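Isoaspartyl dipeptidase (Fervidobacterium islandicum, PDB 7CDH) probably hydrolyses isoaspartyl (beta-aspartyl) dipeptides at a two-zinc site of an amidohydrolase TIM barrel, consistent with a part in protein repair. Local coordinates at residues K9-E14 with P323-L328; N49-L54 with L356-S361; T91-C96 with E119-F124; R104-L109 with I125-Y130. One frame throughout, in Å; residues are numbered along the deposited sequence.

Contact 1 (K9-E14 with P323-L328); sequences KVFSPE and PLAEVL
Leu324 covers one face of the Phe11 ring with a single methyl: CD2 stands over its centre, 3.8 Å from the ring centroid and 8° off the normal, a CH-pi contact with the two side chains crossing at about a right angle. At the ring's edge, in its plane, sits Pro13 O, a carbonyl that also faces the helix, with Ala325 CA offering a CA-H...O contact to it at 3.3 Å. Pro13, which follows a cis peptide bond, points its CB toward the helix, where Pro13 CB meets Leu328 CB at 3.8 Å. Leu328, with CG anti to its own carbonyl carbon (chi1 -83°), brings CD1 to Phe11 CB at 4.0 Å and to Pro13 CB. The turn itself is tied by Ser12, whose N and OG both donate to Glu14 O. With an alanine in place of Phe11 the Leu324 methyl would probably lose the flat surface it rests on, opening a gap between strand and helix. Tyr15 meets the Phe11 ring as well. Behind the contact, residues 324-328 are packed between helix 309-318, through Leu324 and Val327, and strand 51-59, through Leu328; Phe11 reaches that strand too.

Contact 2 (N49-L54 with L356-S361); sequences NGLLLL and LVDEQS
Leu53 CD1 and Leu356 CD2 meet 3.6 Å apart at the apolar centre, the ends of two directly opposed leucines on one face of the sheet. Leu53 reaches there with CG anti to the backbone N (chi1 -178°). Leu51 adds CD1, which rests on Leu356 CB with the two side chains at about a right angle. The other face is built by Leu52, Leu54 and Val357: Leu54 CD2 packs on Val357 CG2 at 3.8 Å, and Leu52 sends CD2 across to the aliphatic part of Glu359, 3.5 Å from its CB. Between these layers strand 354-358 pairs antiparallel with strand 51-59, itself the parallel neighbour of strands 8-11 and 90-95. Leu52 and Val357 form a hydrogen-bonded pair, with Leu52 N to Val357 O and Val357 N to Leu52 O both 2.8 Å, the second the straighter bond at 168°. Past the Leu51-Asp358 pair the bonding continues, Glu359 N to Gly50 O at 3.1 Å. At the backbone angles of Gly50 (phi 90°) a CB would press on the carbonyl O of Asn49, which calls for glycine. A water donates to the same Gly50 O and, weakly, to Asp358 OD1. That carboxylate oxygen closes an Asx turn, taking Gln360 N and Ser361 N from opposite faces of its plane. Glu359 stretches over Gly50, and its OE1 forms a salt bridge with Lys9 of strand 8-11. The contact thus pairs two strands about 300 residues apart in sequence through an apolar middle and backbone bonds, with charge kept to its polar edge.

Contact 3 (T91-C96 with E119-F124); sequences TTVVGC and EGLNTF
Thr92 and Asn122 face each other on neighbouring parallel strands of the TIM barrel, the two strands of a beta-alpha-beta unit whose helix is 106-118. The strand segments run 17° apart, and the side chains of Thr92, Val94, Asn122 and Phe124 share one face. Asn122 carries CG beside its backbone N (chi1 -52°), which swings the amide back toward the start of the other strand. Thr92 places CG2 anti to its own N, and that methyl comes to the edge of the Phe124 ring, near its plane, 4.0 Å from CE1. Farther along, Val94 CG1 packs loosely on Phe124 CB at 4.4 Å. On the opposite face, with Thr123, Val93 CB lies loosely beside Leu121 CD2 at 4.4 Å, and Leu121 also touches Leu116 of helix 106-118. Backbone bonds alternate along the pair, from Val93 N to Asn122 O, from Phe124 N to Val93 O and from Gly95 N to Phe124 O. Just beyond, Cys96 O accepts from ND1 of the zinc ligand His63, so this strand end is second shell to the metal site. At the other end Thr91 O takes two bonds from opposite faces of its plane, Asn122 N at 3.1 Å and Asn122 ND2 at 2.6 Å.

Contact 4 (R104-L109 with I125-Y130); sequences RSLENL and IYTGSY
The side chains of Leu109 and Ile125 lie alongside one another, pointing opposite ways, where the first turn of helix 106-118 lies on the strand that follows it, completing a beta-alpha-beta unit of the TIM barrel. Leu109 has CG anti to its backbone N (chi1 174°), which carries CD2 onto the strand, 3.8 Å from Ile125 CB and beside Tyr126 O. Its CG meets Ile125 CG2 at 3.9 Å, so Leu109 lies along the CB-CG2 branch of Ile125. Leu106, the first residue of the helix, crosses Thr127 obliquely and forks over the end of the strand: CD1 comes to Thr127 OG1 at 3.6 Å, CD2 to Gly128 O at 3.7 Å. These are apolar methyls lying against polar atoms, and the hydroxyl finds its strong partner in Asp144. An alanine at Leu106 would remove both methyls and is likely to open a gap between the helix start and the turn at Thr127 and Gly128. Gly128 itself has a positive phi, which favours glycine as the chain leaves the strand. Tyr126 sends its ring away from the helix, toward strands 151-159 and 191-196, and farther on the Tyr130 ring meets that of the zinc ligand His195. The outward side of the helix start serves the assembly: Glu107 forms a salt bridge with Arg143 of a third subunit, and Ser105 packs on Ser105 of a second. Ser105 is also the N-cap, its OG accepting from Asn108 N at 3.0 Å with an N-H...O angle of 160°.

All four contacts reach one large curled sheet. Contacts 1 and 2 sit together, centres 12 Å apart, where strands 8-11 and 51-59 are neighbours; Phe11 N probably bonds Leu53 O at 2.9 Å. Contacts 3 and 4 share strand 122-127, their centres 14 Å apart, and Gly95 O and Tyr126 N probably continue the pairing between them. Centre to centre, contact 3 is 22 Å from contact 1 and 24 Å from contact 2, touching neither; contact 4 lies 34 and 37 Å from them, across the middle of the chain. Contacts 1 and 2 interleave in sequence and join parts some 300 residues apart, while contacts 3 and 4, between them, are local to one beta-alpha-beta unit of the barrel.

Contact 1 (K9-E14 with P323-L328)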
loop_
_atom_site.group_PDB
_atom_site.type_symbol
_atom_site.label_atom_id
_atom_site.label_comp_id
_atom_site.label_asym_id
_atom_site.label_seq_id
_atom_site.Cartn_x
_atom_site.Cartn_y
_atom_site.Cartn_z
ATOM N N LYS A 9 24.644 -54.073 -13.557
ATOM C CA LYS A 9 25.895 -53.497 -13.027
ATOM C C LYS A 9 25.512 -52.144 -12.445
ATOM O O LYS A 9 24.957 -51.337 -13.157
ATOM C CB LYS A 9 26.946 -53.393 -14.140
ATOM C CG LYS A 9 27.559 -54.714 -14.581
ATOM C CD LYS A 9 27.656 -54.871 -16.079
ATOM C CE LYS A 9 27.167 -56.234 -16.524
ATOM N NZ LYS A 9 27.662 -56.586 -17.870
ATOM N N VAL A 10 25.779 -51.905 -11.179
ATOM C CA VAL A 10 25.278 -50.684 -10.506
ATOM C C VAL A 10 26.386 -49.631 -10.446
ATOM O O VAL A 10 27.501 -49.958 -9.967
ATOM C CB VAL A 10 24.767 -51.065 -9.125
ATOM C CG1 VAL A 10 24.360 -49.840 -8.323
ATOM C CG2 VAL A 10 23.635 -52.064 -9.265
ATOM N N PHE A 11 26.091 -48.411 -10.910
ATOM C CA PHE A 11 26.924 -47.212 -10.645
ATOM C C PHE A 11 26.170 -46.330 -9.660
ATOM O O PHE A 11 25.067 -45.896 -9.952
ATOM C CB PHE A 11 27.234 -46.454 -11.923
ATOM C CG PHE A 11 28.011 -47.220 -12.952
ATOM C CD1 PHE A 11 27.409 -48.191 -13.730
ATOM C CD2 PHE A 11 29.344 -46.931 -13.179
ATOM C CE1 PHE A 11 28.125 -48.866 -14.709
ATOM C CE2 PHE A 11 30.057 -47.599 -14.160
ATOM C CZ PHE A 11 29.448 -48.570 -14.919
ATOM N N SER A 12 26.769 -46.086 -8.509
ATOM C CA SER A 12 26.070 -45.648 -7.290
ATOM C C SER A 12 26.176 -44.135 -7.040
ATOM O O SER A 12 25.497 -43.641 -6.133
ATOM C CB SER A 12 26.611 -46.455 -6.124
ATOM O OG SER A 12 27.978 -46.108 -5.869
ATOM N N PRO A 13 26.972 -43.286 -7.744
ATOM C CA PRO A 13 27.650 -43.557 -9.014
ATOM C C PRO A 13 29.027 -44.269 -9.059
ATOM O O PRO A 13 29.421 -44.680 -10.161
ATOM C CB PRO A 13 27.842 -42.120 -9.549
ATOM C CG PRO A 13 28.090 -41.288 -8.333
ATOM C CD PRO A 13 27.185 -41.899 -7.302
ATOM N N GLU A 14 29.729 -44.435 -7.936
ATOM C CA GLU A 14 30.927 -45.329 -7.859
ATOM C C GLU A 14 30.537 -46.728 -8.350
ATOM O O GLU A 14 29.487 -47.246 -7.919
ATOM C CB GLU A 14 31.481 -45.461 -6.439
ATOM C CG GLU A 14 32.324 -44.283 -6.001
ATOM C CD GLU A 14 32.478 -44.143 -4.491
ATOM O OE1 GLU A 14 33.595 -44.402 -3.976
ATOM O OE2 GLU A 14 31.482 -43.763 -3.830
ATOM N N PRO A 323 35.816 -42.103 -17.320
ATOM C CA PRO A 323 35.021 -43.177 -16.720
ATOM C C PRO A 323 33.629 -42.710 -16.244
ATOM O O PRO A 323 33.498 -41.634 -15.733
ATOM C CB PRO A 323 35.881 -43.668 -15.526
ATOM C CG PRO A 323 36.807 -42.515 -15.187
ATOM C CD PRO A 323 36.910 -41.661 -16.442
ATOM N N LEU A 324 32.627 -43.561 -16.418
ATOM C CA LEU A 324 31.215 -43.265 -16.140
ATOM C C LEU A 324 31.037 -42.897 -14.662
ATOM O O LEU A 324 30.348 -41.918 -14.379
ATOM C CB LEU A 324 30.362 -44.466 -16.552
ATOM C CG LEU A 324 28.860 -44.271 -16.336
ATOM C CD1 LEU A 324 28.353 -43.010 -17.061
ATOM C CD2 LEU A 324 28.109 -45.495 -16.804
ATOM N N ALA A 325 31.680 -43.584 -13.734
ATOM C CA ALA A 325 31.554 -43.256 -12.292
ATOM C C ALA A 325 31.922 -41.786 -12.033
ATOM O O ALA A 325 31.414 -41.199 -11.057
ATOM C CB ALA A 325 32.397 -44.178 -11.455
ATOM N N GLU A 326 32.796 -41.228 -12.847
ATOM C CA GLU A 326 33.323 -39.858 -12.669
ATOM C C GLU A 326 32.399 -38.872 -13.389
ATOM O O GLU A 326 32.026 -37.866 -12.774
ATOM C CB GLU A 326 34.771 -39.796 -13.168
ATOM C CG GLU A 326 35.766 -40.435 -12.200
ATOM C CD GLU A 326 35.929 -39.702 -10.872
ATOM O OE1 GLU A 326 36.011 -40.385 -9.817
ATOM O OE2 GLU A 326 35.982 -38.439 -10.889
ATOM N N VAL A 327 32.029 -39.144 -14.642
ATOM C CA VAL A 327 31.161 -38.232 -15.438
ATOM C C VAL A 327 29.808 -38.053 -14.725
ATOM O O VAL A 327 29.375 -36.956 -14.602
ATOM C CB VAL A 327 30.999 -38.719 -16.874
ATOM C CG1 VAL A 327 30.243 -37.715 -17.703
ATOM C CG2 VAL A 327 32.356 -38.947 -17.503
ATOM N N LEU A 328 29.246 -39.089 -14.141
ATOM C CA LEU A 328 27.915 -39.032 -13.528
ATOM C C LEU A 328 27.851 -37.987 -12.417
ATOM O O LEU A 328 26.744 -37.601 -12.049
ATOM C CB LEU A 328 27.598 -40.406 -12.955
ATOM C CG LEU A 328 27.054 -41.390 -13.971
ATOM C CD1 LEU A 328 26.784 -42.721 -13.274
ATOM C CD2 LEU A 328 25.797 -40.845 -14.627
#

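Contact 2 (N49-L54 with L356-S361)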
loop_
_atom_site.group_PDB
_atom_site.type_symbol
_atom_site.label_atom_id
_atom_site.label_comp_id
_atom_site.label_asym_id
_atom_site.label_seq_id
_atom_site.Cartn_x
_atom_site.Cartn_y
_atom_site.Cartn_z
ATOM N N ASN A 49 19.327 -57.680 -16.564
ATOM C CA ASN A 49 20.541 -58.272 -17.188
ATOM C C ASN A 49 20.747 -57.585 -18.542
ATOM O O ASN A 49 19.749 -57.383 -19.272
ATOM C CB ASN A 49 20.478 -59.801 -17.296
ATOM C CG ASN A 49 21.629 -60.348 -18.113
ATOM O OD1 ASN A 49 22.795 -60.291 -17.699
ATOM N ND2 ASN A 49 21.316 -60.781 -19.323
ATOM N N GLY A 50 21.986 -57.188 -18.840
ATOM C CA GLY A 50 22.319 -56.355 -20.015
ATOM C C GLY A 50 22.273 -54.857 -19.730
ATOM O O GLY A 50 22.733 -54.099 -20.603
ATOM N N LEU A 51 21.765 -54.425 -18.562
ATOM C CA LEU A 51 21.569 -52.991 -18.218
ATOM C C LEU A 51 22.529 -52.555 -17.100
ATOM O O LEU A 51 22.851 -53.362 -16.211
ATOM C CB LEU A 51 20.110 -52.734 -17.817
ATOM C CG LEU A 51 19.033 -53.279 -18.760
ATOM C CD1 LEU A 51 17.644 -52.932 -18.252
ATOM C CD2 LEU A 51 19.208 -52.789 -20.192
ATOM N N LEU A 52 22.953 -51.293 -17.178
ATOM C CA LEU A 52 23.580 -50.518 -16.089
ATOM C C LEU A 52 22.439 -49.818 -15.324
ATOM O O LEU A 52 21.540 -49.265 -15.999
ATOM C CB LEU A 52 24.553 -49.493 -16.694
ATOM C CG LEU A 52 25.362 -49.961 -17.906
ATOM C CD1 LEU A 52 26.360 -48.910 -18.351
ATOM C CD2 LEU A 52 26.101 -51.253 -17.602
ATOM N N LEU A 53 22.448 -49.905 -13.989
ATOM C CA LEU A 53 21.602 -49.138 -13.050
ATOM C C LEU A 53 22.389 -47.911 -12.559
ATOM O O LEU A 53 23.432 -48.096 -11.904
ATOM C CB LEU A 53 21.184 -50.029 -11.876
ATOM C CG LEU A 53 20.265 -49.349 -10.858
ATOM C CD1 LEU A 53 18.865 -49.171 -11.425
ATOM C CD2 LEU A 53 20.202 -50.108 -9.550
ATOM N N LEU A 54 21.864 -46.714 -12.853
ATOM C CA LEU A 54 22.455 -45.391 -12.528
ATOM C C LEU A 54 21.524 -44.660 -11.551
ATOM O O LEU A 54 20.340 -44.969 -11.415
ATOM C CB LEU A 54 22.632 -44.591 -13.827
ATOM C CG LEU A 54 23.850 -44.893 -14.711
ATOM C CD1 LEU A 54 24.160 -46.372 -14.825
ATOM C CD2 LEU A 54 23.668 -44.310 -16.103
ATOM N N LEU A 356 17.917 -47.071 -15.989
ATOM C CA LEU A 356 18.497 -48.321 -16.502
ATOM C C LEU A 356 18.916 -48.045 -17.933
ATOM O O LEU A 356 18.090 -47.608 -18.733
ATOM C CB LEU A 356 17.441 -49.413 -16.386
ATOM C CG LEU A 356 17.228 -49.931 -14.968
ATOM C CD1 LEU A 356 15.897 -50.640 -14.852
ATOM C CD2 LEU A 356 18.365 -50.870 -14.568
ATOM N N VAL A 357 20.194 -48.218 -18.203
ATOM C CA VAL A 357 20.800 -47.940 -19.527
ATOM C C VAL A 357 21.238 -49.267 -20.145
ATOM O O VAL A 357 21.604 -50.201 -19.423
ATOM C CB VAL A 357 21.930 -46.943 -19.280
ATOM C CG1 VAL A 357 22.825 -46.770 -20.482
ATOM C CG2 VAL A 357 21.330 -45.621 -18.835
ATOM N N ASP A 358 21.115 -49.396 -21.450
ATOM C CA ASP A 358 21.631 -50.570 -22.192
ATOM C C ASP A 358 23.171 -50.483 -22.221
ATOM O O ASP A 358 23.692 -49.423 -22.608
ATOM C CB ASP A 358 21.000 -50.584 -23.577
ATOM C CG ASP A 358 21.353 -51.834 -24.336
ATOM O OD1 ASP A 358 22.514 -51.896 -24.846
ATOM O OD2 ASP A 358 20.481 -52.738 -24.361
ATOM N N GLU A 359 23.891 -51.528 -21.801
ATOM C CA GLU A 359 25.372 -51.464 -21.648
ATOM C C GLU A 359 26.048 -51.347 -23.022
ATOM O O GLU A 359 27.141 -50.789 -23.068
ATOM C CB GLU A 359 25.898 -52.645 -20.838
ATOM C CG GLU A 359 25.719 -53.989 -21.533
ATOM C CD GLU A 359 26.203 -55.196 -20.746
ATOM O OE1 GLU A 359 26.763 -55.000 -19.632
ATOM O OE2 GLU A 359 26.031 -56.326 -21.265
ATOM N N GLN A 360 25.410 -51.793 -24.106
ATOM C CA GLN A 360 25.973 -51.680 -25.479
ATOM C C GLN A 360 25.668 -50.280 -26.026
ATOM O O GLN A 360 26.621 -49.481 -26.133
ATOM C CB GLN A 360 25.432 -52.787 -26.400
ATOM C CG GLN A 360 25.878 -54.198 -26.017
ATOM C CD GLN A 360 27.373 -54.306 -25.803
ATOM O OE1 GLN A 360 28.176 -53.908 -26.645
ATOM N NE2 GLN A 360 27.766 -54.844 -24.658
ATOM N N SER A 361 24.389 -50.000 -26.329
ATOM C CA SER A 361 23.910 -48.771 -27.020
ATOM C C SER A 361 23.905 -47.547 -26.082
ATOM O O SER A 361 24.026 -46.404 -26.587
ATOM C CB SER A 361 22.549 -48.998 -27.602
ATOM O OG SER A 361 21.580 -49.034 -26.569
HETATM O O HOH W 1 23.286 -54.847 -23.469
#

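Contact 3 (T91-C96 with E119-F124)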
loop_
_atom_site.group_PDB
_atom_site.type_symbol
_atom_site.label_atom_id
_atom_site.label_comp_id
_atom_site.label_asym_id
_atom_site.label_seq_id
_atom_site.Cartn_x
_atom_site.Cartn_y
_atom_site.Cartn_z
ATOM N N THR A 91 14.978 -37.281 -13.510
ATOM C CA THR A 91 13.979 -37.624 -12.469
ATOM C C THR A 91 13.830 -36.451 -11.486
ATOM O O THR A 91 12.952 -36.483 -10.628
ATOM C CB THR A 91 14.374 -38.919 -11.727
ATOM O OG1 THR A 91 15.726 -38.857 -11.267
ATOM C CG2 THR A 91 14.220 -40.144 -12.592
ATOM N N THR A 92 14.726 -35.487 -11.526
ATOM C CA THR A 92 14.651 -34.322 -10.644
ATOM C C THR A 92 14.945 -33.100 -11.484
ATOM O O THR A 92 15.894 -33.135 -12.298
ATOM C CB THR A 92 15.577 -34.416 -9.440
ATOM O OG1 THR A 92 15.157 -35.526 -8.643
ATOM C CG2 THR A 92 15.555 -33.146 -8.615
ATOM N N VAL A 93 14.121 -32.074 -11.291
ATOM C CA VAL A 93 14.191 -30.796 -12.039
ATOM C C VAL A 93 14.119 -29.663 -11.023
ATOM O O VAL A 93 13.437 -29.792 -10.030
ATOM C CB VAL A 93 13.056 -30.817 -13.072
ATOM C CG1 VAL A 93 12.392 -29.485 -13.282
ATOM C CG2 VAL A 93 13.564 -31.375 -14.388
ATOM N N VAL A 94 14.883 -28.621 -11.250
ATOM C CA VAL A 94 14.811 -27.348 -10.501
ATOM C C VAL A 94 14.389 -26.300 -11.509
ATOM O O VAL A 94 15.173 -26.067 -12.484
ATOM C CB VAL A 94 16.129 -26.975 -9.817
ATOM C CG1 VAL A 94 15.892 -25.807 -8.880
ATOM C CG2 VAL A 94 16.711 -28.132 -9.029
ATOM N N GLY A 95 13.178 -25.762 -11.300
ATOM C CA GLY A 95 12.495 -24.828 -12.221
ATOM C C GLY A 95 12.744 -23.397 -11.812
ATOM O O GLY A 95 12.689 -23.097 -10.604
ATOM N N CYS A 96 13.004 -22.524 -12.772
ATOM C CA CYS A 96 13.103 -21.076 -12.531
ATOM C C CYS A 96 12.409 -20.297 -13.648
ATOM O O CYS A 96 12.048 -20.912 -14.687
ATOM C CB CYS A 96 14.565 -20.684 -12.441
ATOM S SG CYS A 96 15.497 -21.112 -13.933
ATOM N N GLU A 119 2.795 -36.507 -11.419
ATOM C CA GLU A 119 2.997 -37.462 -12.530
ATOM C C GLU A 119 4.248 -38.310 -12.240
ATOM O O GLU A 119 4.514 -39.196 -13.029
ATOM C CB GLU A 119 3.114 -36.674 -13.832
ATOM C CG GLU A 119 1.846 -35.914 -14.203
ATOM C CD GLU A 119 0.938 -36.662 -15.165
ATOM O OE1 GLU A 119 0.790 -36.190 -16.326
ATOM O OE2 GLU A 119 0.406 -37.734 -14.765
ATOM N N GLY A 120 4.993 -38.010 -11.168
ATOM C CA GLY A 120 6.037 -38.878 -10.599
ATOM C C GLY A 120 7.428 -38.251 -10.606
ATOM O O GLY A 120 8.360 -38.904 -10.129
ATOM N N LEU A 121 7.574 -37.025 -11.104
ATOM C CA LEU A 121 8.864 -36.286 -11.095
ATOM C C LEU A 121 9.129 -35.728 -9.686
ATOM O O LEU A 121 8.250 -35.812 -8.828
ATOM C CB LEU A 121 8.753 -35.194 -12.149
ATOM C CG LEU A 121 10.019 -34.870 -12.910
ATOM C CD1 LEU A 121 10.523 -36.096 -13.649
ATOM C CD2 LEU A 121 9.771 -33.706 -13.863
ATOM N N ASN A 122 10.354 -35.282 -9.418
ATOM C CA ASN A 122 10.771 -34.576 -8.175
ATOM C C ASN A 122 11.131 -33.175 -8.627
ATOM O O ASN A 122 11.896 -33.078 -9.658
ATOM C CB ASN A 122 12.020 -35.179 -7.518
ATOM C CG ASN A 122 11.904 -36.673 -7.303
ATOM O OD1 ASN A 122 11.409 -37.122 -6.262
ATOM N ND2 ASN A 122 12.356 -37.435 -8.280
ATOM N N THR A 123 10.580 -32.152 -7.972
ATOM C CA THR A 123 10.668 -30.752 -8.462
ATOM C C THR A 123 10.981 -29.809 -7.312
ATOM O O THR A 123 10.429 -30.001 -6.213
ATOM C CB THR A 123 9.348 -30.299 -9.090
ATOM O OG1 THR A 123 8.340 -30.357 -8.069
ATOM C CG2 THR A 123 8.961 -31.200 -10.222
ATOM N N PHE A 124 11.764 -28.784 -7.615
ATOM C CA PHE A 124 12.042 -27.649 -6.717
ATOM C C PHE A 124 12.043 -26.422 -7.603
ATOM O O PHE A 124 12.183 -26.545 -8.830
ATOM C CB PHE A 124 13.359 -27.824 -5.959
ATOM C CG PHE A 124 13.449 -29.155 -5.261
ATOM C CD1 PHE A 124 13.890 -30.272 -5.938
ATOM C CD2 PHE A 124 12.987 -29.308 -3.963
ATOM C CE1 PHE A 124 13.856 -31.522 -5.337
ATOM C CE2 PHE A 124 13.042 -30.539 -3.329
ATOM C CZ PHE A 124 13.452 -31.649 -4.026
#

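Contact 4 (R104-L109 with I125-Y130)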
loop_
_atom_site.group_PDB
_atom_site.type_symbol
_atom_site.label_atom_id
_atom_site.label_comp_id
_atom_site.label_asym_id
_atom_site.label_seq_id
_atom_site.Cartn_x
_atom_site.Cartn_y
_atom_site.Cartn_z
ATOM N N ARG A 104 5.338 -14.370 -17.270
ATOM C CA ARG A 104 5.543 -15.666 -16.583
ATOM C C ARG A 104 5.471 -15.394 -15.083
ATOM O O ARG A 104 6.205 -14.551 -14.623
ATOM C CB ARG A 104 6.889 -16.259 -16.984
ATOM C CG ARG A 104 7.145 -16.281 -18.479
ATOM C CD ARG A 104 6.305 -17.342 -19.147
ATOM N NE ARG A 104 6.900 -17.682 -20.421
ATOM C CZ ARG A 104 6.441 -18.612 -21.236
ATOM N NH1 ARG A 104 5.345 -19.279 -20.916
ATOM N NH2 ARG A 104 7.083 -18.850 -22.368
ATOM N N SER A 105 4.553 -16.033 -14.383
ATOM C CA SER A 105 4.262 -15.821 -12.954
ATOM C C SER A 105 4.953 -16.901 -12.106
ATOM O O SER A 105 5.099 -18.058 -12.547
ATOM C CB SER A 105 2.751 -15.783 -12.768
ATOM O OG SER A 105 2.233 -16.998 -12.287
ATOM N N LEU A 106 5.324 -16.539 -10.890
ATOM C CA LEU A 106 5.875 -17.494 -9.911
ATOM C C LEU A 106 4.813 -18.533 -9.562
ATOM O O LEU A 106 5.179 -19.705 -9.349
ATOM C CB LEU A 106 6.354 -16.718 -8.686
ATOM C CG LEU A 106 7.669 -15.969 -8.883
ATOM C CD1 LEU A 106 7.998 -15.176 -7.636
ATOM C CD2 LEU A 106 8.794 -16.941 -9.213
ATOM N N GLU A 107 3.544 -18.152 -9.517
ATOM C CA GLU A 107 2.477 -19.045 -8.991
ATOM C C GLU A 107 2.256 -20.153 -10.031
ATOM O O GLU A 107 1.997 -21.321 -9.658
ATOM C CB GLU A 107 1.183 -18.279 -8.694
ATOM C CG GLU A 107 1.309 -17.262 -7.583
ATOM C CD GLU A 107 1.948 -15.923 -7.952
ATOM O OE1 GLU A 107 2.322 -15.710 -9.156
ATOM O OE2 GLU A 107 2.120 -15.099 -7.013
ATOM N N ASN A 108 2.407 -19.802 -11.297
ATOM C CA ASN A 108 2.374 -20.782 -12.414
ATOM C C ASN A 108 3.586 -21.722 -12.309
ATOM O O ASN A 108 3.409 -22.918 -12.593
ATOM C CB ASN A 108 2.320 -20.038 -13.737
ATOM C CG ASN A 108 2.241 -20.917 -14.959
ATOM O OD1 ASN A 108 3.072 -20.755 -15.871
ATOM N ND2 ASN A 108 1.222 -21.752 -15.019
ATOM N N LEU A 109 4.768 -21.201 -11.946
ATOM C CA LEU A 109 5.996 -21.999 -11.798
ATOM C C LEU A 109 5.783 -23.065 -10.726
ATOM O O LEU A 109 6.179 -24.208 -10.926
ATOM C CB LEU A 109 7.142 -21.076 -11.433
ATOM C CG LEU A 109 8.437 -21.805 -11.100
ATOM C CD1 LEU A 109 8.952 -22.504 -12.340
ATOM C CD2 LEU A 109 9.475 -20.848 -10.553
ATOM N N ILE A 125 11.877 -25.259 -6.999
ATOM C CA ILE A 125 11.834 -24.019 -7.802
ATOM C C ILE A 125 12.734 -23.008 -7.115
ATOM O O ILE A 125 12.980 -23.140 -5.930
ATOM C CB ILE A 125 10.376 -23.547 -7.975
ATOM C CG1 ILE A 125 9.739 -23.107 -6.661
ATOM C CG2 ILE A 125 9.542 -24.645 -8.626
ATOM C CD1 ILE A 125 8.446 -22.387 -6.847
ATOM N N TYR A 126 13.175 -22.036 -7.878
ATOM C CA TYR A 126 13.642 -20.731 -7.390
ATOM C C TYR A 126 12.465 -19.760 -7.330
ATOM O O TYR A 126 11.510 -19.889 -8.092
ATOM C CB TYR A 126 14.679 -20.184 -8.364
ATOM C CG TYR A 126 15.933 -21.003 -8.513
ATOM C CD1 TYR A 126 16.999 -20.801 -7.673
ATOM C CD2 TYR A 126 16.091 -21.913 -9.535
ATOM C CE1 TYR A 126 18.188 -21.489 -7.836
ATOM C CE2 TYR A 126 17.268 -22.609 -9.717
ATOM C CZ TYR A 126 18.323 -22.390 -8.865
ATOM O OH TYR A 126 19.503 -23.033 -9.003
ATOM N N THR A 127 12.592 -18.766 -6.470
ATOM C CA THR A 127 11.822 -17.512 -6.506
ATOM C C THR A 127 12.658 -16.531 -7.301
ATOM O O THR A 127 13.765 -16.908 -7.712
ATOM C CB THR A 127 11.455 -17.017 -5.113
ATOM O OG1 THR A 127 10.715 -15.852 -5.439
ATOM C CG2 THR A 127 12.625 -16.666 -4.219
ATOM N N GLY A 128 12.143 -15.335 -7.552
ATOM C CA GLY A 128 12.835 -14.349 -8.411
ATOM C C GLY A 128 12.822 -14.736 -9.873
ATOM O O GLY A 128 12.115 -15.694 -10.245
ATOM N N SER A 129 13.623 -14.017 -10.667
ATOM C CA SER A 129 13.809 -14.144 -12.134
ATOM C C SER A 129 15.085 -13.358 -12.469
ATOM O O SER A 129 15.815 -12.998 -11.506
ATOM C CB SER A 129 12.590 -13.613 -12.904
ATOM O OG SER A 129 12.441 -12.174 -12.786
ATOM N N TYR A 130 15.333 -13.059 -13.748
ATOM C CA TYR A 130 16.523 -12.299 -14.186
ATOM C C TYR A 130 16.606 -10.991 -13.409
ATOM O O TYR A 130 17.684 -10.621 -12.977
ATOM C CB TYR A 130 16.480 -11.930 -15.665
ATOM C CG TYR A 130 17.123 -12.886 -16.638
ATOM C CD1 TYR A 130 17.137 -14.263 -16.454
ATOM C CD2 TYR A 130 17.674 -12.386 -17.814
ATOM C CE1 TYR A 130 17.697 -15.120 -17.395
ATOM C CE2 TYR A 130 18.268 -13.223 -18.748
ATOM C CZ TYR A 130 18.264 -14.593 -18.548
ATOM O OH TYR A 130 18.825 -15.379 -19.526
#